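Local atomic coordinates of sialidase B (Streptococcus pneumoniae serotype 4, PDB entry 4XJW), a protein that cleaves terminal sialic acids from oligosaccharides, glycoproteins and glycolipids, acting as a family 33 sialidase and intramolecular trans-sialidase. Residues N106-V111 against M121-I126; V34-K39 against D168-F173. The protein carries 1 engineered substitution. All coordinates share one frame; numbering follows the deposited sequence.

Overall arrangement
Both contacts lie in one antiparallel sheet of the N-terminal, concanavalin-like domain. Their centres are about 10 Å apart. Strand 32-39 runs between strands 166-173 and 102-113, and strand 118-123 follows beyond 102-113. Contact 2 comes first and last along the chain: it pairs 34-39 with 168-173, far apart in sequence. Contact 1, a local hairpin, falls between these two segments. The two contacts are joined where strands 32-39 and 102-113 meet. There Leu-108 N lies 2.8 Å from Met-36 O, and Thr-107 OG1 lies 2.8 Å from Lys-37 NZ, both probable hydrogen bonds. Together they give four adjacent strands of the sheet, which lies away from the probable catalytic residues.

Contact 1: N106-V111 against M121-I126; sequences NTLVFV and MYVNGI
Met-121 packs against Leu-108 and Phe-110 on one face of an antiparallel strand pair. Its CB and CG lead out from the strand, with CG anti to the backbone N (chi1 176°). Bends at chi2 and chi3 then turn the chain toward Leu-108 and Phe-110. SD reaches Leu-108 CG at 3.6 Å and lies near both of that residue's methyls. The terminal CE meets Phe-110 CD1 at 3.7 Å, approaching the ring obliquely. Met-121 SD lies 5.4 Å from the centroid of the Phe-110 ring, an oblique Met-aromatic contact. On the other face, the Tyr-122 ring turns an edge to Val-109 O and Val-111 CG2; Tyr-122 CD1 also lies 4.1 Å from Val-109 CB. Its hydroxyl bonds to Asp-179.

Val-109 and Tyr-122 form a hydrogen-bonded pair with bonds in both directions. A type I' turn from Val-123 to Ile-126 leads into strand 126-132. In it, the Asn-124 amide binds two neighbouring residues of strand 102-113. Its OD1 accepts Thr-107 N at 2.9 Å. Its ND2 gives a nearly straight bond (167°) to a lone pair of Asn-106 OD1 at 3.0 Å, and the two amides are nearly coplanar. A water joins Thr-107 O to Gly-125 N, tying strand 102-113 to this turn.

Strands 102-113 and 118-123 lie between 32-39 and 126-132. Leu-108, Phe-110, Met-121 and Val-123 pack onto strand 74-80 of the second sheet.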
ATOM      1  N   ASN A 106     -21.214  -6.730   2.721  1.00 12.61           N
ATOM      2  CA  ASN A 106     -20.037  -7.248   3.404  1.00 11.78           C
ATOM      3  C   ASN A 106     -20.304  -8.615   3.976  1.00 11.31           C
ATOM      4  O   ASN A 106     -21.406  -8.883   4.463  1.00 15.26           O
ATOM      5  CB  ASN A 106     -19.630  -6.338   4.559  1.00 10.14           C
ATOM      6  CG  ASN A 106     -19.260  -4.946   4.104  1.00 12.25           C
ATOM      7  OD1 ASN A 106     -18.139  -4.706   3.635  1.00 12.74           O
ATOM      8  ND2 ASN A 106     -20.199  -4.021   4.230  1.00 12.11           N
ATOM      9  N   THR A 107     -19.298  -9.478   3.921  1.00 11.80           N
ATOM     10  CA  THR A 107     -19.436 -10.825   4.458  1.00 14.54           C
ATOM     11  C   THR A 107     -18.528 -10.947   5.667  1.00 14.69           C
ATOM     12  O   THR A 107     -17.295 -10.946   5.541  1.00 14.47           O
ATOM     13  CB  THR A 107     -19.072 -11.909   3.417  1.00 14.72           C
ATOM     14  OG1 THR A 107     -19.875 -11.741   2.239  1.00 15.52           O
ATOM     15  CG2 THR A 107     -19.311 -13.322   3.983  1.00 16.64           C
ATOM     16  N   LEU A 108     -19.138 -11.048   6.842  1.00 10.64           N
ATOM     17  CA  LEU A 108     -18.387 -11.102   8.087  1.00  9.64           C
ATOM     18  C   LEU A 108     -18.448 -12.522   8.651  1.00 12.71           C
ATOM     19  O   LEU A 108     -19.506 -13.129   8.691  1.00 12.23           O
ATOM     20  CB  LEU A 108     -18.948 -10.068   9.065  1.00 12.49           C
ATOM     21  CG  LEU A 108     -18.325  -9.992  10.456  1.00 11.83           C
ATOM     22  CD1 LEU A 108     -18.395  -8.570  11.008  1.00 14.74           C
ATOM     23  CD2 LEU A 108     -19.005 -10.959  11.436  1.00 13.54           C
ATOM     24  N   VAL A 109     -17.303 -13.054   9.062  1.00 12.11           N
ATOM     25  CA  VAL A 109     -17.258 -14.354   9.732  1.00 10.90           C
ATOM     26  C   VAL A 109     -16.451 -14.220  11.018  1.00 13.11           C
ATOM     27  O   VAL A 109     -15.267 -13.875  10.978  1.00 13.57           O
ATOM     28  CB  VAL A 109     -16.588 -15.423   8.857  1.00 15.64           C
ATOM     29  CG1 VAL A 109     -16.572 -16.776   9.589  1.00 14.76           C
ATOM     30  CG2 VAL A 109     -17.317 -15.552   7.530  1.00 12.83           C
ATOM     31  N   PHE A 110     -17.074 -14.513  12.157  1.00 10.33           N
ATOM     32  CA  PHE A 110     -16.371 -14.414  13.426  1.00 11.28           C
ATOM     33  C   PHE A 110     -16.308 -15.787  14.062  1.00 12.55           C
ATOM     34  O   PHE A 110     -17.338 -16.437  14.235  1.00 13.80           O
ATOM     35  CB  PHE A 110     -17.055 -13.434  14.371  1.00 12.57           C
ATOM     36  CG  PHE A 110     -16.391 -13.353  15.719  1.00 11.26           C
ATOM     37  CD1 PHE A 110     -15.144 -12.764  15.848  1.00 12.50           C
ATOM     38  CD2 PHE A 110     -17.009 -13.885  16.846  1.00 11.94           C
ATOM     39  CE1 PHE A 110     -14.513 -12.690  17.082  1.00 12.14           C
ATOM     40  CE2 PHE A 110     -16.392 -13.818  18.086  1.00 12.84           C
ATOM     41  CZ  PHE A 110     -15.141 -13.214  18.205  1.00 14.27           C
ATOM     42  N   VAL A 111     -15.097 -16.236  14.369  1.00 10.92           N
ATOM     43  CA  VAL A 111     -14.899 -17.562  14.949  1.00 11.78           C
ATOM     44  C   VAL A 111     -14.415 -17.452  16.403  1.00 13.95           C
ATOM     45  O   VAL A 111     -13.390 -16.822  16.694  1.00 13.31           O
ATOM     46  CB  VAL A 111     -13.909 -18.389  14.104  1.00 11.10           C
ATOM     47  CG1 VAL A 111     -13.744 -19.773  14.707  1.00 17.81           C
ATOM     48  CG2 VAL A 111     -14.408 -18.494  12.660  1.00 16.67           C
ATOM     49  N   MET A 121     -11.523 -12.823  13.356  1.00 10.67           N
ATOM     50  CA  MET A 121     -12.510 -12.103  12.553  1.00 10.93           C
ATOM     51  C   MET A 121     -12.092 -12.030  11.092  1.00 11.24           C
ATOM     52  O   MET A 121     -10.953 -11.656  10.794  1.00 11.95           O
ATOM     53  CB  MET A 121     -12.666 -10.685  13.077  1.00 10.20           C
ATOM     54  CG  MET A 121     -13.614  -9.829  12.242  1.00 13.76           C
ATOM     55  SD  MET A 121     -15.351 -10.278  12.504  1.00 13.56           S
ATOM     56  CE  MET A 121     -15.584  -9.536  14.110  1.00 11.85           C
ATOM     57  N   TYR A 122     -13.007 -12.383  10.193  1.00 11.01           N
ATOM     58  CA  TYR A 122     -12.786 -12.206   8.757  1.00 10.84           C
ATOM     59  C   TYR A 122     -13.847 -11.262   8.229  1.00 11.72           C
ATOM     60  O   TYR A 122     -15.007 -11.364   8.596  1.00 13.92           O
ATOM     61  CB  TYR A 122     -12.933 -13.531   8.007  1.00 11.25           C
ATOM     62  CG  TYR A 122     -12.103 -14.691   8.511  1.00 12.11           C
ATOM     63  CD1 TYR A 122     -12.562 -15.499   9.539  1.00 11.67           C
ATOM     64  CD2 TYR A 122     -10.879 -15.002   7.923  1.00 12.77           C
ATOM     65  CE1 TYR A 122     -11.816 -16.583   9.988  1.00 16.17           C
ATOM     66  CE2 TYR A 122     -10.131 -16.083   8.350  1.00 15.25           C
ATOM     67  CZ  TYR A 122     -10.604 -16.864   9.392  1.00 15.88           C
ATOM     68  OH  TYR A 122      -9.868 -17.938   9.829  1.00 21.44           O
ATOM     69  N   VAL A 123     -13.458 -10.338   7.362  1.00 10.45           N
ATOM     70  CA  VAL A 123     -14.457  -9.555   6.653  1.00 10.10           C
ATOM     71  C   VAL A 123     -14.079  -9.558   5.188  1.00 12.15           C
ATOM     72  O   VAL A 123     -12.923  -9.301   4.863  1.00 11.49           O
ATOM     73  CB  VAL A 123     -14.524  -8.107   7.170  1.00 11.31           C
ATOM     74  CG1 VAL A 123     -15.580  -7.340   6.395  1.00 14.64           C
ATOM     75  CG2 VAL A 123     -14.841  -8.078   8.658  1.00 10.44           C
ATOM     76  N   ASN A 124     -15.040  -9.887   4.321  1.00 11.39           N
ATOM     77  CA  ASN A 124     -14.813  -9.922   2.879  1.00  9.79           C
ATOM     78  C   ASN A 124     -13.660 -10.839   2.469  1.00 13.70           C
ATOM     79  O   ASN A 124     -12.911 -10.547   1.533  1.00 11.85           O
ATOM     80  CB  ASN A 124     -14.685  -8.499   2.326  1.00 10.88           C
ATOM     81  CG  ASN A 124     -15.946  -7.705   2.552  1.00 11.70           C
ATOM     82  OD1 ASN A 124     -17.025  -8.288   2.617  1.00 14.22           O
ATOM     83  ND2 ASN A 124     -15.833  -6.396   2.693  1.00 12.68           N
ATOM     84  N   GLY A 125     -13.531 -11.947   3.191  1.00 11.44           N
ATOM     85  CA  GLY A 125     -12.545 -12.955   2.867  1.00 13.14           C
ATOM     86  C   GLY A 125     -11.145 -12.607   3.320  1.00 13.84           C
ATOM     87  O   GLY A 125     -10.170 -13.208   2.869  1.00 16.55           O
ATOM     88  N   ILE A 126     -11.048 -11.626   4.210  1.00 10.71           N
ATOM     89  CA  ILE A 126      -9.770 -11.185   4.735  1.00 11.13           C
ATOM     90  C   ILE A 126      -9.741 -11.329   6.259  1.00 11.90           C
ATOM     91  O   ILE A 126     -10.598 -10.780   6.963  1.00 12.01           O
ATOM     92  CB  ILE A 126      -9.520  -9.711   4.364  1.00 10.54           C
ATOM     93  CG1 ILE A 126      -9.415  -9.564   2.842  1.00 12.42           C
ATOM     94  CG2 ILE A 126      -8.249  -9.194   5.012  1.00 12.97           C
ATOM     95  CD1 ILE A 126      -9.399  -8.107   2.379  1.00 12.78           C
TER
HETATM   96  O   HOH W   1     -15.031 -12.904   5.414  1.00 11.58           O

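Contact 2: V34-K39 against D168-F173; sequences VVMKFK and DEISLF
Lys-37 O takes two backbone N-H groups, from Asp-168 at 2.8 Å and from Glu-169 at 3.3 Å. Both bonds are weak, the first because it is sharply bent (128°). Lys-37 N donates to Glu-169 O at 2.8 Å. Farther along, Val-35 and Ser-171 exchange two nearly straight backbone bonds. A water donates to Val-35 O and is also hydrogen-bonded to Ser-171 OG, which has a second partner in Gln-6.

Lys-39 runs extended beyond CG and crosses Asp-168. Its NZ makes a long salt bridge of 3.6 Å to Asp-168 OD2, and a water joins the same two atoms. Lys-37 and Glu-169 lie side by side, with Lys-37 CD 3.6 Å from Glu-169 OE1. The bend at chi4 (-62°) turns Lys-37 NZ away, to Thr-107 and the carbonyl of Pro-186.

On the Val-34 and Leu-172 face, Met-36 CG lies 3.5 Å from Ile-170 CG1, and Val-34 CG2 meets Leu-172 CD2. Val-35 CG2 touches the edge of the Phe-173 ring. With Asp-168 and Glu-169 both opposite Lys-37, a classic beta bulge interrupts the pairing, which resumes with a backbone bond between Lys-39 and Ser-166. Strand 166-173 turns its corner at Asp-168 in this concanavalin-like sandwich.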
ATOM      1  N   VAL A  34     -20.145 -16.958  13.909  1.00 14.60           N
ATOM      2  CA  VAL A  34     -21.205 -16.085  13.417  1.00 15.00           C
ATOM      3  C   VAL A  34     -20.884 -15.721  11.971  1.00 17.80           C
ATOM      4  O   VAL A  34     -19.775 -15.283  11.673  1.00 14.65           O
ATOM      5  CB  VAL A  34     -21.321 -14.801  14.262  1.00 12.09           C
ATOM      6  CG1 VAL A  34     -22.420 -13.909  13.701  1.00 14.38           C
ATOM      7  CG2 VAL A  34     -21.596 -15.140  15.717  1.00 18.99           C
ATOM      8  N   VAL A  35     -21.839 -15.931  11.066  1.00 13.16           N
ATOM      9  CA  VAL A  35     -21.689 -15.474   9.692  1.00 12.86           C
ATOM     10  C   VAL A  35     -22.756 -14.433   9.409  1.00 18.17           C
ATOM     11  O   VAL A  35     -23.949 -14.676   9.622  1.00 21.51           O
ATOM     12  CB  VAL A  35     -21.802 -16.630   8.685  1.00 15.64           C
ATOM     13  CG1 VAL A  35     -21.722 -16.096   7.268  1.00 16.93           C
ATOM     14  CG2 VAL A  35     -20.695 -17.639   8.910  1.00 16.23           C
ATOM     15  N   MET A  36     -22.327 -13.260   8.960  1.00 15.15           N
ATOM     16  CA  MET A  36     -23.236 -12.135   8.778  1.00 18.32           C
ATOM     17  C   MET A  36     -22.978 -11.459   7.443  1.00 19.04           C
ATOM     18  O   MET A  36     -21.869 -10.994   7.186  1.00 20.76           O
ATOM     19  CB  MET A  36     -23.037 -11.104   9.884  1.00 20.67           C
ATOM     20  CG  MET A  36     -24.112 -11.090  10.939  1.00 30.01           C
ATOM     21  SD  MET A  36     -23.995  -9.609  11.959  1.00 31.38           S
ATOM     22  CE  MET A  36     -23.972  -8.368  10.679  1.00 24.11           C
ATOM     23  N   LYS A  37     -23.993 -11.414   6.590  1.00 15.73           N
ATOM     24  CA  LYS A  37     -23.934 -10.603   5.382  1.00 14.15           C
ATOM     25  C   LYS A  37     -24.726  -9.330   5.634  1.00 17.59           C
ATOM     26  O   LYS A  37     -25.926  -9.385   5.929  1.00 19.09           O
ATOM     27  CB  LYS A  37     -24.466 -11.377   4.177  1.00 17.70           C
ATOM     28  CG  LYS A  37     -23.448 -12.382   3.652  1.00 22.86           C
ATOM     29  CD  LYS A  37     -24.044 -13.361   2.659  1.00 29.95           C
ATOM     30  CE  LYS A  37     -22.946 -14.218   2.035  1.00 27.55           C
ATOM     31  NZ  LYS A  37     -21.950 -13.386   1.271  1.00 23.09           N
ATOM     32  N   PHE A  38     -24.057  -8.182   5.558  1.00 13.41           N
ATOM     33  CA  PHE A  38     -24.702  -6.933   5.950  1.00 14.76           C
ATOM     34  C   PHE A  38     -24.265  -5.736   5.118  1.00 14.95           C
ATOM     35  O   PHE A  38     -23.171  -5.716   4.534  1.00 15.40           O
ATOM     36  CB  PHE A  38     -24.457  -6.645   7.439  1.00 14.05           C
ATOM     37  CG  PHE A  38     -23.063  -6.156   7.747  1.00 13.38           C
ATOM     38  CD1 PHE A  38     -22.030  -7.058   7.961  1.00 16.33           C
ATOM     39  CD2 PHE A  38     -22.791  -4.794   7.823  1.00 12.99           C
ATOM     40  CE1 PHE A  38     -20.752  -6.609   8.248  1.00 18.12           C
ATOM     41  CE2 PHE A  38     -21.514  -4.346   8.101  1.00 16.79           C
ATOM     42  CZ  PHE A  38     -20.494  -5.259   8.311  1.00 15.64           C
ATOM     43  N   LYS A  39     -25.133  -4.733   5.080  1.00 14.15           N
ATOM     44  CA  LYS A  39     -24.861  -3.496   4.379  1.00 13.92           C
ATOM     45  C   LYS A  39     -24.951  -2.359   5.367  1.00 15.42           C
ATOM     46  O   LYS A  39     -25.791  -2.378   6.275  1.00 16.78           O
ATOM     47  CB  LYS A  39     -25.879  -3.260   3.266  1.00 15.88           C
ATOM     48  CG  LYS A  39     -25.966  -4.380   2.246  1.00 18.38           C
ATOM     49  CD  LYS A  39     -27.094  -4.130   1.268  1.00 21.98           C
ATOM     50  CE  LYS A  39     -27.080  -5.168   0.163  1.00 28.84           C
ATOM     51  NZ  LYS A  39     -28.245  -5.016  -0.745  1.00 33.04           N
ATOM     52  N   ASP A 168     -28.693  -8.808   5.714  1.00 18.29           N
ATOM     53  CA  ASP A 168     -29.397  -9.593   4.710  1.00 24.53           C
ATOM     54  C   ASP A 168     -29.449 -11.079   5.070  1.00 20.42           C
ATOM     55  O   ASP A 168     -30.432 -11.758   4.776  1.00 23.50           O
ATOM     56  CB  ASP A 168     -28.806  -9.369   3.319  1.00 31.05           C
ATOM     57  CG  ASP A 168     -29.421  -8.172   2.613  1.00 39.45           C
ATOM     58  OD1 ASP A 168     -30.564  -7.803   2.960  1.00 41.80           O
ATOM     59  OD2 ASP A 168     -28.760  -7.606   1.713  1.00 41.81           O
ATOM     60  N   GLU A 169     -28.393 -11.571   5.713  1.00 19.95           N
ATOM     61  CA  GLU A 169     -28.323 -12.956   6.179  1.00 23.19           C
ATOM     62  C   GLU A 169     -27.497 -13.021   7.462  1.00 25.51           C
ATOM     63  O   GLU A 169     -26.455 -12.371   7.569  1.00 19.54           O
ATOM     64  CB  GLU A 169     -27.667 -13.855   5.130  1.00 25.99           C
ATOM     65  CG  GLU A 169     -28.230 -13.728   3.719  1.00 34.50           C
ATOM     66  CD  GLU A 169     -27.568 -14.674   2.741  1.00 40.87           C
ATOM     67  OE1 GLU A 169     -26.854 -15.591   3.198  1.00 47.74           O
ATOM     68  OE2 GLU A 169     -27.766 -14.499   1.519  1.00 42.44           O
ATOM     69  N   ILE A 170     -27.952 -13.808   8.431  1.00 22.56           N
ATOM     70  CA  ILE A 170     -27.134 -14.093   9.605  1.00 22.65           C
ATOM     71  C   ILE A 170     -27.302 -15.546  10.049  1.00 27.34           C
ATOM     72  O   ILE A 170     -28.424 -16.045  10.167  1.00 27.09           O
ATOM     73  CB  ILE A 170     -27.412 -13.121  10.770  1.00 23.53           C
ATOM     74  CG1 ILE A 170     -26.527 -13.476  11.968  1.00 23.69           C
ATOM     75  CG2 ILE A 170     -28.890 -13.118  11.157  1.00 26.82           C
ATOM     76  CD1 ILE A 170     -26.652 -12.520  13.115  1.00 24.48           C
ATOM     77  N   SER A 171     -26.176 -16.226  10.263  1.00 20.51           N
ATOM     78  CA  SER A 171     -26.178 -17.630  10.667  1.00 22.99           C
ATOM     79  C   SER A 171     -25.282 -17.821  11.888  1.00 20.59           C
ATOM     80  O   SER A 171     -24.250 -17.164  12.010  1.00 17.74           O
ATOM     81  CB  SER A 171     -25.686 -18.517   9.521  1.00 23.20           C
ATOM     82  OG  SER A 171     -26.417 -18.285   8.337  1.00 28.06           O
ATOM     83  N   LEU A 172     -25.673 -18.725  12.782  1.00 19.45           N
ATOM     84  CA  LEU A 172     -24.887 -19.038  13.975  1.00 21.44           C
ATOM     85  C   LEU A 172     -24.629 -20.544  13.981  1.00 24.85           C
ATOM     86  O   LEU A 172     -25.538 -21.333  13.719  1.00 25.20           O
ATOM     87  CB  LEU A 172     -25.661 -18.631  15.233  1.00 23.42           C
ATOM     88  CG  LEU A 172     -25.097 -18.495  16.656  1.00 30.06           C
ATOM     89  CD1 LEU A 172     -24.242 -19.679  17.103  1.00 32.07           C
ATOM     90  CD2 LEU A 172     -24.349 -17.179  16.833  1.00 28.69           C
ATOM     91  N   PHE A 173     -23.396 -20.937  14.281  1.00 18.93           N
ATOM     92  CA  PHE A 173     -23.023 -22.346  14.365  1.00 19.57           C
ATOM     93  C   PHE A 173     -22.410 -22.659  15.725  1.00 21.20           C
ATOM     94  O   PHE A 173     -21.629 -21.865  16.251  1.00 18.00           O
ATOM     95  CB  PHE A 173     -22.011 -22.703  13.276  1.00 18.46           C
ATOM     96  CG  PHE A 173     -22.428 -22.291  11.897  1.00 23.28           C
ATOM     97  CD1 PHE A 173     -22.229 -20.990  11.454  1.00 21.05           C
ATOM     98  CD2 PHE A 173     -23.030 -23.203  11.042  1.00 24.55           C
ATOM     99  CE1 PHE A 173     -22.611 -20.611  10.180  1.00 22.20           C
ATOM    100  CE2 PHE A 173     -23.418 -22.827   9.768  1.00 28.52           C
ATOM    101  CZ  PHE A 173     -23.211 -21.529   9.337  1.00 28.72           C
TER
HETATM  102  O   HOH W   2     -25.431 -16.036   7.332  1.00 29.91           O
HETATM  103  O   HOH W   3     -30.252  -5.770   0.731  1.00 35.69           O